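Local coordinates for glucose 1-dehydrogenase (Haloferax mediterranei, PDB 2VWQ), which catalyses the NAD(P)+-dependent oxidation of D-glucose to gluconolactone, preferring NADP+ and using a catalytic zinc ion, and also accepts other aldose sugars, at residues Leu33-Asp38 with His63-Val68; Ala5-Glu10 with Gly55-Val60. One frame throughout, in Å; residues are numbered along the deposited sequence.

Contact 1: Leu33-Asp38 with His63-Val68; sequences LRVGVD and HEAVGV. With ZN (zinc ion), chain C.
Arg34 and Val66 form a hydrogen-bonded antiparallel pair between strands 33-37 and 64-68, with Val66 N 3.1 Å from Arg34 O. In the other direction Val66 O takes a bond from Leu33 N and a weak one from Arg34 N, so two residues face one in a classic beta bulge. Val35 and Ala65 meet on one sheet face, where Val35 CG2 lies 4.0 Å from Ala65 CB. Val66 CG1 lies against Arg34 CB on the other, while the guanidinium runs away to Glu353. Gly36 N bonds Glu64 O at 2.8 Å, and a water links Gly36 O to His63 N. The Glu64 side chain then leads from sheet to metal. CB stays near Gly36 N; chi1 of -55° sets CG anti to the carbonyl carbon and lays it over a face of the His63 ring, 3.5 Å above the plane. At the tip the two carboxylate oxygens part ways: OE1 turns to Gly36 and forms a salt bridge with Lys349 NZ, whereas OE2 binds zinc at 2.3 Å. His63 NE2 is a second zinc ligand, and Glu150 also binds the metal. Asp38, an experimentally assigned residue of the zinc site, follows strand 33-37 at the N-cap of helix 39-46; its OD2 stands 2.9 Å from zinc, farther than the bonded ligands, its carboxylate plane turned 79° from that of Glu64. Asp38 OD1 lies in the His63 ring plane, 3.3 Å from His63 CE1, and caps Thr40 N. An alanine at Asp38 would probably leave Thr40 N uncapped and the His63 edge without its carboxylate, though Glu64 and Glu150 would remain on the zinc. His63 and Glu64, adjacent in sequence, thus meet Asp38 in the catalytic zinc site of this zinc-containing alcohol dehydrogenase family member.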
loop_
_atom_site.group_PDB
_atom_site.type_symbol
_atom_site.label_atom_id
_atom_site.label_comp_id
_atom_site.label_asym_id
_atom_site.label_seq_id
_atom_site.Cartn_x
_atom_site.Cartn_y
_atom_site.Cartn_z
ATOM N N LEU A 33 -20.981 -29.496 11.635
ATOM C CA LEU A 33 -20.079 -30.493 12.218
ATOM C C LEU A 33 -19.278 -29.863 13.358
ATOM O O LEU A 33 -19.426 -30.259 14.513
ATOM C CB LEU A 33 -19.155 -31.124 11.150
ATOM C CG LEU A 33 -19.869 -31.927 10.057
ATOM C CD1 LEU A 33 -18.969 -32.113 8.810
ATOM C CD2 LEU A 33 -20.347 -33.274 10.601
ATOM N N ARG A 34 -18.430 -28.896 13.018
ATOM C CA ARG A 34 -17.589 -28.184 13.981
ATOM C C ARG A 34 -17.528 -26.712 13.650
ATOM O O ARG A 34 -17.590 -26.312 12.477
ATOM C CB ARG A 34 -16.159 -28.730 13.990
ATOM C CG ARG A 34 -16.061 -30.160 14.458
ATOM C CD ARG A 34 -14.694 -30.754 14.240
ATOM N NE ARG A 34 -14.600 -32.062 14.887
ATOM C CZ ARG A 34 -13.461 -32.685 15.202
ATOM N NH1 ARG A 34 -12.282 -32.161 14.896
ATOM N NH2 ARG A 34 -13.498 -33.853 15.825
ATOM N N VAL A 35 -17.408 -25.907 14.699
ATOM C CA VAL A 35 -17.291 -24.480 14.577
ATOM C C VAL A 35 -16.120 -24.012 15.422
ATOM O O VAL A 35 -16.033 -24.345 16.608
ATOM C CB VAL A 35 -18.599 -23.752 15.017
ATOM C CG1 VAL A 35 -18.440 -22.247 14.871
ATOM C CG2 VAL A 35 -19.793 -24.229 14.174
ATOM N N GLY A 36 -15.222 -23.236 14.820
ATOM C CA GLY A 36 -14.053 -22.716 15.539
ATOM C C GLY A 36 -14.410 -21.471 16.331
ATOM O O GLY A 36 -15.405 -20.821 16.048
ATOM N N VAL A 37 -13.606 -21.156 17.339
ATOM C CA VAL A 37 -13.769 -19.937 18.131
ATOM C C VAL A 37 -12.562 -19.069 17.817
ATOM O O VAL A 37 -11.455 -19.576 17.854
ATOM C CB VAL A 37 -13.765 -20.264 19.654
ATOM C CG1 VAL A 37 -13.852 -18.985 20.513
ATOM C CG2 VAL A 37 -14.884 -21.227 20.018
ATOM N N ASP A 38 -12.736 -17.788 17.467
ATOM C CA ASP A 38 -11.582 -16.869 17.506
ATOM C C ASP A 38 -11.845 -15.603 18.357
ATOM O O ASP A 38 -12.876 -15.512 19.045
ATOM C CB ASP A 38 -10.918 -16.602 16.110
ATOM C CG ASP A 38 -11.589 -15.519 15.286
ATOM O OD1 ASP A 38 -12.484 -14.819 15.739
ATOM O OD2 ASP A 38 -11.216 -15.379 14.118
ATOM N N HIS A 63 -18.286 -17.958 13.314
ATOM C CA HIS A 63 -18.195 -17.658 11.884
ATOM C C HIS A 63 -17.275 -18.587 11.094
ATOM O O HIS A 63 -17.172 -18.450 9.881
ATOM C CB HIS A 63 -17.785 -16.199 11.666
ATOM C CG HIS A 63 -16.375 -15.885 12.076
ATOM N ND1 HIS A 63 -16.052 -15.479 13.346
ATOM C CD2 HIS A 63 -15.214 -15.894 11.381
ATOM C CE1 HIS A 63 -14.749 -15.269 13.425
ATOM N NE2 HIS A 63 -14.219 -15.490 12.239
ATOM N N GLU A 64 -16.624 -19.518 11.784
ATOM C CA GLU A 64 -15.694 -20.457 11.191
ATOM C C GLU A 64 -16.323 -21.838 11.261
ATOM O O GLU A 64 -16.205 -22.520 12.270
ATOM C CB GLU A 64 -14.373 -20.458 11.985
ATOM C CG GLU A 64 -13.742 -19.110 12.120
ATOM C CD GLU A 64 -12.450 -19.111 12.916
ATOM O OE1 GLU A 64 -12.178 -20.091 13.642
ATOM O OE2 GLU A 64 -11.692 -18.114 12.820
ATOM N N ALA A 65 -16.991 -22.267 10.203
ATOM C CA ALA A 65 -17.751 -23.501 10.284
ATOM C C ALA A 65 -17.460 -24.470 9.152
ATOM O O ALA A 65 -17.017 -24.083 8.068
ATOM C CB ALA A 65 -19.229 -23.182 10.312
ATOM N N VAL A 66 -17.727 -25.737 9.440
ATOM C CA VAL A 66 -17.758 -26.793 8.461
ATOM C C VAL A 66 -18.985 -27.630 8.791
ATOM O O VAL A 66 -19.310 -27.825 9.957
ATOM C CB VAL A 66 -16.458 -27.633 8.454
ATOM C CG1 VAL A 66 -16.184 -28.286 9.830
ATOM C CG2 VAL A 66 -16.497 -28.680 7.310
ATOM N N GLY A 67 -19.687 -28.068 7.751
ATOM C CA GLY A 67 -20.888 -28.851 7.900
ATOM C C GLY A 67 -21.102 -29.785 6.734
ATOM O O GLY A 67 -20.326 -29.782 5.790
ATOM N N VAL A 68 -22.156 -30.589 6.823
ATOM C CA VAL A 68 -22.548 -31.526 5.756
ATOM C C VAL A 68 -23.938 -31.162 5.230
ATOM O O VAL A 68 -24.844 -30.865 6.005
ATOM C CB VAL A 68 -22.496 -33.009 6.219
ATOM C CG1 VAL A 68 -23.245 -33.211 7.522
ATOM C CG2 VAL A 68 -23.033 -33.921 5.121
HETATM ZN ZN ZN C . -12.309 -16.262 11.611
HETATM O O HOH W 1 -15.980 -18.390 14.972
HETATM O O HOH W 2 -11.687 -14.688 11.879
#

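Contact 2: Ala5-Glu10 with Gly55-Val60; sequences AVKRGE and GEDHLV
Antiparallel pairing of Ala5-Lys7 with His58-Val60 adds an outer strand to a three-stranded sheet. Val6 and Leu59 are its hydrogen-bonded pair: Val6 N reaches Leu59 O at 3.0 Å, and Leu59 N returns to Val6 O at 2.9 Å. Their side chains share one face, where Val6 CG1 packs on Leu59 CB at 4.2 Å and Phe52 adds cover to the valine. On the other face His58 sits across from Lys7, its CB near Lys7 CG; chi1 of 70° turns its ring along the strand to Ala5, His58 CD2 lying 3.9 Å from Ala5 CB. The ring is held at both nitrogens, NE2 pairing with Lys18 and ND1 giving a bond to Asp57 OD2 (3.2 Å) that lies in the ring plane yet meets the carboxylate from above. His121 stacks on the same ring. Strand 14-17 flanks Ala5 on the far side, and the chain heads there through a type II turn from Lys7 to Glu10, with Gly9 taking the positive phi. As the turn starts, Arg8 N bonds Asp57 O at 2.8 Å. The Arg8 side chain then bends at chi3 (-93°), which carries NH2 back to Glu56 O, 3.2 Å away and nearly in line with the carbonyl, though tilted 25° from the guanidinium plane.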
loop_
_atom_site.group_PDB
_atom_site.type_symbol
_atom_site.label_atom_id
_atom_site.label_comp_id
_atom_site.label_asym_id
_atom_site.label_seq_id
_atom_site.Cartn_x
_atom_site.Cartn_y
_atom_site.Cartn_z
ATOM N N ALA A 5 -25.399 -18.890 21.961
ATOM C CA ALA A 5 -25.692 -17.496 21.741
ATOM C C ALA A 5 -25.235 -16.673 22.920
ATOM O O ALA A 5 -25.102 -17.185 24.034
ATOM C CB ALA A 5 -27.185 -17.307 21.555
ATOM N N VAL A 6 -25.014 -15.389 22.657
ATOM C CA VAL A 6 -24.943 -14.388 23.704
ATOM C C VAL A 6 -26.267 -13.609 23.692
ATOM O O VAL A 6 -26.700 -13.128 22.631
ATOM C CB VAL A 6 -23.739 -13.444 23.526
ATOM C CG1 VAL A 6 -23.932 -12.518 22.329
ATOM C CG2 VAL A 6 -23.515 -12.635 24.800
ATOM N N LYS A 7 -26.916 -13.534 24.858
ATOM C CA LYS A 7 -28.188 -12.798 25.036
ATOM C C LYS A 7 -27.903 -11.348 25.395
ATOM O O LYS A 7 -26.879 -11.057 26.017
ATOM C CB LYS A 7 -29.043 -13.430 26.137
ATOM C CG LYS A 7 -29.977 -14.520 25.653
ATOM C CD LYS A 7 -30.601 -15.301 26.815
ATOM C CE LYS A 7 -31.768 -16.173 26.335
ATOM N NZ LYS A 7 -31.941 -17.427 27.134
ATOM N N ARG A 8 -28.817 -10.453 25.011
ATOM C CA ARG A 8 -28.623 -8.998 25.172
ATOM C C ARG A 8 -28.340 -8.598 26.631
ATOM O O ARG A 8 -29.062 -9.000 27.553
ATOM C CB ARG A 8 -29.827 -8.211 24.627
ATOM C CG ARG A 8 -29.448 -6.861 23.993
ATOM C CD ARG A 8 -30.675 -6.080 23.472
ATOM N NE ARG A 8 -30.993 -6.321 22.054
ATOM C CZ ARG A 8 -30.325 -5.808 21.013
ATOM N NH1 ARG A 8 -29.258 -5.028 21.197
ATOM N NH2 ARG A 8 -30.719 -6.084 19.769
ATOM N N GLY A 9 -27.262 -7.835 26.817
ATOM C CA GLY A 9 -26.802 -7.420 28.141
ATOM C C GLY A 9 -26.451 -8.558 29.087
ATOM O O GLY A 9 -26.762 -8.494 30.278
ATOM N N GLU A 10 -25.805 -9.599 28.563
ATOM C CA GLU A 10 -25.379 -10.739 29.377
ATOM C C GLU A 10 -23.876 -10.993 29.181
ATOM O O GLU A 10 -23.297 -10.582 28.176
ATOM C CB GLU A 10 -26.220 -11.962 29.026
ATOM C CG GLU A 10 -26.551 -12.870 30.202
ATOM C CD GLU A 10 -27.854 -13.647 30.000
ATOM O OE1 GLU A 10 -28.938 -13.008 30.013
ATOM O OE2 GLU A 10 -27.795 -14.892 29.843
ATOM N N GLY A 55 -34.175 -6.470 16.128
ATOM C CA GLY A 55 -35.379 -7.069 16.701
ATOM C C GLY A 55 -35.173 -8.409 17.381
ATOM O O GLY A 55 -36.147 -9.105 17.682
ATOM N N GLU A 56 -33.914 -8.770 17.633
ATOM C CA GLU A 56 -33.577 -10.060 18.238
ATOM C C GLU A 56 -32.966 -9.836 19.621
ATOM O O GLU A 56 -32.256 -8.854 19.850
ATOM C CB GLU A 56 -32.613 -10.829 17.329
ATOM C CG GLU A 56 -33.262 -11.434 16.065
ATOM C CD GLU A 56 -33.721 -12.870 16.257
ATOM O OE1 GLU A 56 -34.090 -13.244 17.395
ATOM O OE2 GLU A 56 -33.715 -13.631 15.269
ATOM N N ASP A 57 -33.248 -10.748 20.545
ATOM C CA ASP A 57 -32.726 -10.646 21.918
ATOM C C ASP A 57 -31.350 -11.316 22.099
ATOM O O ASP A 57 -30.792 -11.281 23.199
ATOM C CB ASP A 57 -33.737 -11.233 22.931
ATOM C CG ASP A 57 -33.980 -12.733 22.737
ATOM O OD1 ASP A 57 -33.846 -13.493 23.722
ATOM O OD2 ASP A 57 -34.304 -13.150 21.604
ATOM N N HIS A 58 -30.810 -11.905 21.027
ATOM C CA HIS A 58 -29.579 -12.684 21.103
ATOM C C HIS A 58 -28.788 -12.692 19.782
ATOM O O HIS A 58 -29.289 -12.258 18.739
ATOM C CB HIS A 58 -29.930 -14.110 21.486
ATOM C CG HIS A 58 -30.638 -14.855 20.404
ATOM N ND1 HIS A 58 -31.967 -14.649 20.110
ATOM C CD2 HIS A 58 -30.193 -15.779 19.518
ATOM C CE1 HIS A 58 -32.321 -15.439 19.110
ATOM N NE2 HIS A 58 -31.262 -16.134 18.732
ATOM N N LEU A 59 -27.545 -13.178 19.847
ATOM C CA LEU A 59 -26.738 -13.456 18.649
ATOM C C LEU A 59 -26.137 -14.856 18.762
ATOM O O LEU A 59 -25.417 -15.164 19.726
ATOM C CB LEU A 59 -25.645 -12.401 18.459
ATOM C CG LEU A 59 -24.634 -12.502 17.291
ATOM C CD1 LEU A 59 -25.259 -12.307 15.929
ATOM C CD2 LEU A 59 -23.526 -11.466 17.492
ATOM N N VAL A 60 -26.481 -15.719 17.805
ATOM C CA VAL A 60 -25.804 -17.005 17.665
ATOM C C VAL A 60 -24.366 -16.715 17.228
ATOM O O VAL A 60 -24.133 -15.991 16.259
ATOM C CB VAL A 60 -26.532 -17.899 16.669
ATOM C CG1 VAL A 60 -25.771 -19.232 16.426
ATOM C CG2 VAL A 60 -27.977 -18.157 17.176
#

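In the fold
Contact 1 is buried and contact 2 only partly so, its Arg8 and Asp57 end being exposed; their centres are about 20 Å apart. Both are antiparallel strand pairs, but in different sheets: strands 27-37 and 64-71 belong to a large mixed sheet, strands 2-7 and 58-60 to a small three-stranded one. Strand 58-60 is followed, after a short connection, by strand 64-71, so the two pairs adjoin in sequence without touching otherwise. Their histidines differ accordingly. In contact 1 His63 binds zinc, beside the bound NADP; in contact 2 His58 is bonded to Asp57 and Lys18, and the side chain of Leu59 is about 14 Å from the zinc ion.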